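Local coordinates for SAM-dependent methyltransferase (Anabaena variabilis ATCC 29413, PDB 3GGD), which binds S-adenosyl-L-homocysteine and probably transfers methyl groups from S-adenosyl-L-methionine to a substrate not yet identified, at residues A[49-54]-A[238-242]; A[69-75]-A[98-103]; A[116-120]-A[150-154]. All coordinates share one frame; numbering follows the deposited sequence.

Contact 1: residues A[49-54]-A[238-242]; sequences RFELLF and FWAVI. With SO4 (sulfate ion), chain J; EDO (1,2-ethanediol), chain R.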
# COMPACT_ATOMS: atom_id res chain seq x y z
N ARG A 49 -15.31 -5.33 1.73
CA ARG A 49 -14.80 -6.37 0.81
C ARG A 49 -14.10 -7.51 1.53
O ARG A 49 -13.93 -8.57 0.96
CB ARG A 49 -13.85 -5.74 -0.21
CG ARG A 49 -14.51 -4.72 -1.14
CD ARG A 49 -13.50 -3.87 -1.86
NE ARG A 49 -14.16 -2.95 -2.79
CZ ARG A 49 -13.53 -2.02 -3.49
NH1 ARG A 49 -12.23 -1.86 -3.42
NH2 ARG A 49 -14.21 -1.22 -4.30
N PHE A 50 -13.65 -7.28 2.76
CA PHE A 50 -12.95 -8.33 3.52
C PHE A 50 -13.39 -8.61 4.96
O PHE A 50 -13.01 -9.65 5.53
CB PHE A 50 -11.46 -8.09 3.50
CG PHE A 50 -11.00 -6.85 4.23
CD1 PHE A 50 -10.60 -6.92 5.57
CD2 PHE A 50 -10.81 -5.66 3.56
CE1 PHE A 50 -10.12 -5.80 6.23
CE2 PHE A 50 -10.33 -4.56 4.21
CZ PHE A 50 -9.98 -4.62 5.55
N GLU A 51 -14.20 -7.74 5.56
CA GLU A 51 -14.53 -7.93 6.95
C GLU A 51 -15.27 -9.22 7.29
O GLU A 51 -15.19 -9.70 8.41
CB GLU A 51 -15.33 -6.72 7.50
CG GLU A 51 -16.68 -6.51 6.87
CD GLU A 51 -17.37 -5.27 7.40
OE1 GLU A 51 -17.30 -5.05 8.61
OE2 GLU A 51 -18.02 -4.54 6.65
N LEU A 52 -16.06 -9.75 6.36
CA LEU A 52 -16.76 -10.99 6.65
C LEU A 52 -15.85 -12.17 6.32
O LEU A 52 -16.23 -13.30 6.59
CB LEU A 52 -18.04 -11.10 5.83
CG LEU A 52 -19.01 -9.92 5.98
CD1 LEU A 52 -20.29 -10.17 5.19
CD2 LEU A 52 -19.33 -9.72 7.45
N LEU A 53 -14.67 -11.92 5.76
CA LEU A 53 -13.78 -13.03 5.39
C LEU A 53 -12.60 -13.20 6.35
O LEU A 53 -11.97 -14.22 6.32
CB LEU A 53 -13.25 -12.84 3.96
CG LEU A 53 -14.29 -12.74 2.84
CD1 LEU A 53 -13.68 -12.38 1.48
CD2 LEU A 53 -15.14 -14.04 2.79
N PHE A 54 -12.29 -12.21 7.19
CA PHE A 54 -11.13 -12.30 8.07
C PHE A 54 -11.53 -12.90 9.43
O PHE A 54 -12.51 -12.49 10.00
CB PHE A 54 -10.59 -10.89 8.36
CG PHE A 54 -9.67 -10.32 7.30
CD1 PHE A 54 -9.63 -10.80 6.01
CD2 PHE A 54 -8.85 -9.23 7.63
CE1 PHE A 54 -8.79 -10.23 5.07
CE2 PHE A 54 -8.01 -8.64 6.67
CZ PHE A 54 -7.98 -9.17 5.41
N PHE A 238 -7.01 -2.30 -8.80
CA PHE A 238 -7.18 -3.73 -8.81
C PHE A 238 -7.17 -4.11 -7.34
O PHE A 238 -6.29 -3.66 -6.60
CB PHE A 238 -6.01 -4.48 -9.49
CG PHE A 238 -5.99 -5.95 -9.18
CD1 PHE A 238 -6.84 -6.81 -9.82
CD2 PHE A 238 -5.18 -6.45 -8.19
CE1 PHE A 238 -6.87 -8.14 -9.52
CE2 PHE A 238 -5.21 -7.81 -7.89
CZ PHE A 238 -6.08 -8.63 -8.56
N TRP A 239 -8.12 -4.95 -6.93
CA TRP A 239 -8.13 -5.45 -5.55
C TRP A 239 -8.50 -6.92 -5.49
O TRP A 239 -9.18 -7.45 -6.40
CB TRP A 239 -9.08 -4.62 -4.63
CG TRP A 239 -10.51 -4.71 -4.98
CD1 TRP A 239 -11.20 -3.84 -5.77
CD2 TRP A 239 -11.47 -5.70 -4.56
NE1 TRP A 239 -12.50 -4.22 -5.88
CE2 TRP A 239 -12.70 -5.35 -5.14
CE3 TRP A 239 -11.40 -6.83 -3.75
CZ2 TRP A 239 -13.87 -6.11 -4.96
CZ3 TRP A 239 -12.55 -7.58 -3.57
CH2 TRP A 239 -13.77 -7.21 -4.16
N ALA A 240 -8.03 -7.56 -4.42
CA ALA A 240 -8.30 -8.97 -4.19
C ALA A 240 -8.22 -9.32 -2.71
O ALA A 240 -7.52 -8.65 -1.92
CB ALA A 240 -7.32 -9.89 -5.03
N VAL A 241 -8.96 -10.36 -2.33
CA VAL A 241 -8.75 -11.01 -1.04
C VAL A 241 -8.19 -12.41 -1.36
O VAL A 241 -8.82 -13.18 -2.12
CB VAL A 241 -10.05 -11.14 -0.20
CG1 VAL A 241 -9.73 -11.84 1.10
CG2 VAL A 241 -10.69 -9.75 0.07
N ILE A 242 -7.02 -12.73 -0.79
CA ILE A 242 -6.37 -14.03 -1.01
C ILE A 242 -6.06 -14.73 0.31
O ILE A 242 -5.89 -14.08 1.36
CB ILE A 242 -5.11 -13.90 -1.93
CG1 ILE A 242 -3.92 -13.23 -1.19
CG2 ILE A 242 -5.46 -13.09 -3.22
CD1 ILE A 242 -2.59 -13.24 -2.00
S SO4 J . -17.55 -2.95 -4.20
O1 SO4 J . -17.20 -3.31 -2.82
O2 SO4 J . -17.19 -1.55 -4.51
O3 SO4 J . -19.00 -3.06 -4.29
O4 SO4 J . -16.96 -3.87 -5.17
C1 EDO R . -15.50 -4.36 -8.80
O1 EDO R . -15.11 -4.48 -10.16
C2 EDO R . -14.85 -3.09 -8.30
O2 EDO R . -15.09 -2.96 -6.91
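R49 lays its side chain, from CB to NH1, along one face of the W239 indole. Its CB stands 4.0 Å from W239 CZ3, and CG comes above CH2 at the outer end of the six-membered ring. CD then sits almost over the middle of that ring, 3.7 Å from its centroid, a CH-pi contact. With the chain extended from CG to NE, the guanidinium is carried on to the five-membered ring and lies flat on it, the planes 9° apart. This is a cation-pi stack, CZ lying 3.8 Å from the five-membered ring's centroid. NH1 descends closest, 3.2 Å from W239 CD1, and is hydrogen-bonded to Y160 OH.

The other nitrogens serve a sulfate, probably from the crystallisation liquor, at the guanidinium edge: NE donates to O1, and NH2 donates to O2 at 3.0 Å with a nearly straight N-H...O angle of 179°. W239 NE1 donates a hydrogen bond to O2 of a 1,2-ethanediol, probably also from the crystallisation liquor, at 3.1 Å, so the indole N-H is used at the ring edge while R49 covers the face.

Two residues along the strand, on the same face, V241 divides its two methyls: CG2 meets F50 CB at 3.9 Å and CG1 faces L53 CD1, with F54 more distant. The end of helix 43-50 and the turn after it thus cover one face of strand 237-244, which runs antiparallel between strands 158-164 and 211-217; on the opposite face F238 and I242 pack on helix 201-207.

Contact 2: residues A[69-75]-A[98-103]; sequences TQTKFLS and NTAANI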
# COMPACT_ATOMS: atom_id res chain seq x y z
N THR A 69 -3.09 6.87 8.46
CA THR A 69 -4.44 7.39 8.32
C THR A 69 -5.45 6.25 8.30
O THR A 69 -6.45 6.32 8.99
CB THR A 69 -4.62 8.21 7.05
OG1 THR A 69 -3.63 9.27 7.03
CG2 THR A 69 -6.06 8.79 6.96
N GLN A 70 -5.17 5.17 7.55
CA GLN A 70 -6.13 4.06 7.46
C GLN A 70 -6.07 3.15 8.68
O GLN A 70 -7.08 2.53 9.09
CB GLN A 70 -5.91 3.26 6.16
CG GLN A 70 -5.78 4.12 4.85
CD GLN A 70 -6.91 5.14 4.64
OE1 GLN A 70 -8.09 4.84 4.86
NE2 GLN A 70 -6.56 6.34 4.16
N THR A 71 -4.86 3.05 9.24
CA THR A 71 -4.56 2.24 10.40
C THR A 71 -5.42 2.63 11.58
O THR A 71 -5.97 1.77 12.27
CB THR A 71 -3.06 2.38 10.78
OG1 THR A 71 -2.26 2.41 9.58
CG2 THR A 71 -2.60 1.23 11.70
N LYS A 72 -5.53 3.92 11.82
CA LYS A 72 -6.38 4.41 12.91
C LYS A 72 -7.84 3.91 12.80
O LYS A 72 -8.45 3.49 13.79
CB LYS A 72 -6.32 5.93 12.90
CG LYS A 72 -7.16 6.69 13.98
CD LYS A 72 -6.75 6.34 15.39
CE LYS A 72 -7.36 7.34 16.40
NZ LYS A 72 -7.17 6.76 17.74
N PHE A 73 -8.41 3.99 11.60
CA PHE A 73 -9.74 3.48 11.39
C PHE A 73 -9.81 1.96 11.65
O PHE A 73 -10.68 1.46 12.36
CB PHE A 73 -10.23 3.89 9.99
CG PHE A 73 -11.52 3.23 9.57
CD1 PHE A 73 -11.52 1.92 9.07
CD2 PHE A 73 -12.72 3.91 9.67
CE1 PHE A 73 -12.70 1.31 8.68
CE2 PHE A 73 -13.90 3.29 9.26
CZ PHE A 73 -13.88 2.00 8.77
N LEU A 74 -8.88 1.21 11.08
CA LEU A 74 -8.85 -0.22 11.30
C LEU A 74 -8.86 -0.55 12.80
O LEU A 74 -9.52 -1.48 13.25
CB LEU A 74 -7.61 -0.85 10.63
CG LEU A 74 -7.66 -0.87 9.10
CD1 LEU A 74 -6.31 -1.36 8.53
CD2 LEU A 74 -8.85 -1.75 8.57
N SER A 75 -8.15 0.26 13.59
CA SER A 75 -8.00 -0.02 15.02
C SER A 75 -9.31 0.18 15.74
O SER A 75 -9.49 -0.32 16.84
CB SER A 75 -6.92 0.86 15.64
OG SER A 75 -7.39 2.17 15.92
N ASN A 98 -1.79 9.34 14.59
CA ASN A 98 -2.73 8.23 14.49
C ASN A 98 -2.44 7.10 15.47
O ASN A 98 -2.35 5.93 15.08
CB ASN A 98 -2.68 7.71 13.04
CG ASN A 98 -3.34 8.66 12.05
OD1 ASN A 98 -4.53 8.96 12.19
ND2 ASN A 98 -2.59 9.10 11.03
N THR A 99 -2.23 7.44 16.72
CA THR A 99 -2.00 6.44 17.76
C THR A 99 -3.31 5.94 18.36
O THR A 99 -4.35 6.59 18.28
CB THR A 99 -1.20 7.01 18.93
OG1 THR A 99 -1.87 8.18 19.36
CG2 THR A 99 0.18 7.39 18.51
N ALA A 100 -3.25 4.76 18.96
CA ALA A 100 -4.39 4.20 19.71
C ALA A 100 -3.79 3.13 20.61
O ALA A 100 -2.72 2.61 20.31
CB ALA A 100 -5.39 3.61 18.77
N ALA A 101 -4.47 2.83 21.71
CA ALA A 101 -4.03 1.80 22.67
C ALA A 101 -3.80 0.47 21.99
O ALA A 101 -2.91 -0.25 22.38
CB ALA A 101 -5.07 1.64 23.83
N ASN A 102 -4.57 0.15 20.95
CA ASN A 102 -4.46 -1.15 20.28
C ASN A 102 -3.75 -1.11 18.94
O ASN A 102 -3.92 -2.00 18.10
CB ASN A 102 -5.84 -1.80 20.13
CG ASN A 102 -6.75 -1.03 19.21
OD1 ASN A 102 -6.66 0.18 19.15
ND2 ASN A 102 -7.61 -1.73 18.49
N ILE A 103 -2.96 -0.07 18.72
CA ILE A 103 -2.08 -0.03 17.56
C ILE A 103 -0.61 -0.06 18.00
O ILE A 103 -0.23 0.67 18.90
CB ILE A 103 -2.21 1.27 16.74
CG1 ILE A 103 -3.59 1.41 16.10
CG2 ILE A 103 -1.13 1.29 15.63
CD1 ILE A 103 -3.87 2.82 15.44
O HOH W 1 -7.00 8.37 10.66
O HOH W 2 -8.78 2.27 18.39
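K72 and N102 make the two direct hydrogen bonds between helix 69-77 and the loop 98-103. K72 turns at chi2 (60°) so that its chain runs beside the loop, and NZ donates to T99 O at 2.9 Å, from a position tilted 21° off the carbonyl plane. At the S75 end of the contact, N102 ND2 donates to S75 O over 2.9 Å at an N-H...O angle of 174°; the nitrogen lies in the carbonyl plane, on a lone pair. ND2 is also hydrogen-bonded to P79 O, while OD1 receives a bond from a water that also donates to S75 OG. S75 OG itself donates to K72 O at 2.7 Å, about one turn back in the helix.

N98 is held in a similar way. ND2 is bonded to N67 O, and a bridging water donates to both OD1 and T69 O. T69 OG1 is engaged by D36 and N67, and T71 OG1 by D62.

Between these polar ends I103 presses on S75: I103 CG1 lies only 3.4 Å from S75 CB, a tight pair, while A100 CB abuts S75 OG. The loop, with its type I turn from A100 to I103, leads from helix 88-97 into strand 103-107, completing a beta-alpha-beta crossover of the Rossmann-like fold of class I methyltransferases.

Contact 3: residues A[116-120]-A[150-154]; sequences AAQIH and RILLG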
# COMPACT_ATOMS: atom_id res chain seq x y z
N ALA A 116 10.12 -10.32 8.33
CA ALA A 116 8.80 -10.94 8.42
C ALA A 116 8.83 -12.23 9.25
O ALA A 116 7.92 -12.49 10.03
CB ALA A 116 8.20 -11.16 6.97
N ALA A 117 9.87 -13.05 9.06
CA ALA A 117 10.03 -14.25 9.83
C ALA A 117 10.08 -13.92 11.33
O ALA A 117 9.49 -14.62 12.15
CB ALA A 117 11.34 -15.07 9.38
N GLN A 118 10.78 -12.84 11.69
CA GLN A 118 10.90 -12.45 13.10
C GLN A 118 9.52 -12.08 13.66
O GLN A 118 9.10 -12.63 14.68
CB GLN A 118 11.88 -11.27 13.24
CG GLN A 118 12.05 -10.76 14.67
CD GLN A 118 12.51 -11.81 15.65
OE1 GLN A 118 13.50 -12.49 15.40
NE2 GLN A 118 11.80 -11.94 16.78
N ILE A 119 8.81 -11.23 12.95
CA ILE A 119 7.47 -10.82 13.35
C ILE A 119 6.54 -12.05 13.52
O ILE A 119 5.87 -12.21 14.55
CB ILE A 119 6.86 -9.88 12.29
CG1 ILE A 119 7.45 -8.47 12.40
CG2 ILE A 119 5.35 -9.73 12.51
CD1 ILE A 119 6.76 -7.63 13.47
N HIS A 120 6.50 -12.92 12.52
CA HIS A 120 5.61 -14.07 12.58
C HIS A 120 6.01 -14.97 13.78
O HIS A 120 5.13 -15.58 14.39
CB HIS A 120 5.56 -14.88 11.26
CG HIS A 120 4.58 -16.00 11.28
ND1 HIS A 120 4.85 -17.21 11.88
CD2 HIS A 120 3.31 -16.09 10.80
CE1 HIS A 120 3.78 -18.00 11.78
NE2 HIS A 120 2.84 -17.34 11.12
N ARG A 150 3.81 -13.96 2.43
CA ARG A 150 3.53 -15.36 2.59
C ARG A 150 3.90 -15.78 4.02
O ARG A 150 3.17 -16.52 4.67
CB ARG A 150 4.36 -16.17 1.55
CG ARG A 150 4.26 -17.69 1.73
CD ARG A 150 5.06 -18.52 0.74
NE ARG A 150 4.43 -18.37 -0.56
CZ ARG A 150 4.79 -17.51 -1.51
NH1 ARG A 150 5.89 -16.75 -1.42
NH2 ARG A 150 4.03 -17.43 -2.60
N ILE A 151 5.05 -15.31 4.50
CA ILE A 151 5.52 -15.60 5.83
C ILE A 151 4.54 -15.03 6.89
O ILE A 151 4.13 -15.74 7.82
CB ILE A 151 6.93 -15.02 6.05
CG1 ILE A 151 7.96 -15.79 5.20
CG2 ILE A 151 7.31 -15.08 7.55
CD1 ILE A 151 9.34 -15.07 5.08
N LEU A 152 4.13 -13.77 6.73
CA LEU A 152 3.23 -13.17 7.73
C LEU A 152 1.84 -13.84 7.82
O LEU A 152 1.24 -13.95 8.94
CB LEU A 152 3.06 -11.68 7.44
CG LEU A 152 4.32 -10.81 7.60
CD1 LEU A 152 4.13 -9.39 7.02
CD2 LEU A 152 4.82 -10.77 9.09
N LEU A 153 1.30 -14.23 6.66
CA LEU A 153 -0.03 -14.81 6.56
C LEU A 153 -0.12 -16.24 7.09
O LEU A 153 -1.15 -16.65 7.67
CB LEU A 153 -0.48 -14.81 5.10
CG LEU A 153 -0.81 -13.42 4.53
CD1 LEU A 153 -0.76 -13.41 2.98
CD2 LEU A 153 -2.16 -12.89 5.09
N GLY A 154 0.93 -17.03 6.83
CA GLY A 154 0.89 -18.47 7.16
C GLY A 154 -0.35 -19.12 6.55
O GLY A 154 -0.81 -18.71 5.48
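Two helices meet here, their backbones closest at H120 and L152, where the CA atoms are 5.5 Å apart; the second helix ends with L153, and G154 leaves helical geometry with positive phi. A116 provides a small surface for both partners: its CB lies 3.9 Å from L152 CG and a little farther from I151 CG2. I151 CG2 also rests against the helix backbone, 3.6 Å from A117 N. L152 CD2 reaches on to I119 CG2 at 3.6 Å on the side facing the sheet, where L152 also touches I61, F63 and I128. These are helices 113-123 and 142-153, neighbours on one face of the Rossmann-like sheet; each belongs to a crossover, the first leading into strand 127-131 and the second into strand 158-164.

Farther from the sheet, H120 reaches over the last turn of the second helix. CG stands anti to the backbone N (chi1 -176°), which carries the ring across to the carbonyls there. H120 CD2 is 3.1 Å from I151 O, which approaches obliquely, and 3.5 Å from L152 O, which lies at the ring edge in its plane. Neither is a hydrogen bond; NE2 is instead bonded to D125 OD1. Replacing H120 with an alanine would probably leave D125 without this partner and open a gap beside the I151 and L152 carbonyls.

In the fold
Contacts 2 and 3 are both nested within the chain loop closed by contact 1, and follow one another in series. Their centres are about 21 Å apart, and each lies about 19 Å from that of contact 1. Contact 1 approaches contact 2 to about 4 Å between nearest atoms and contact 3 to about 5 Å, without touching either. Contact 2 lies near the bound S-adenosyl-L-homocysteine: the T69 side chain is about 5 Å from it, whereas that of F50 in contact 1 is about 12 Å away. Contact 3 comes near the site through A116, about 6 Å from G110, which binds the same ligand.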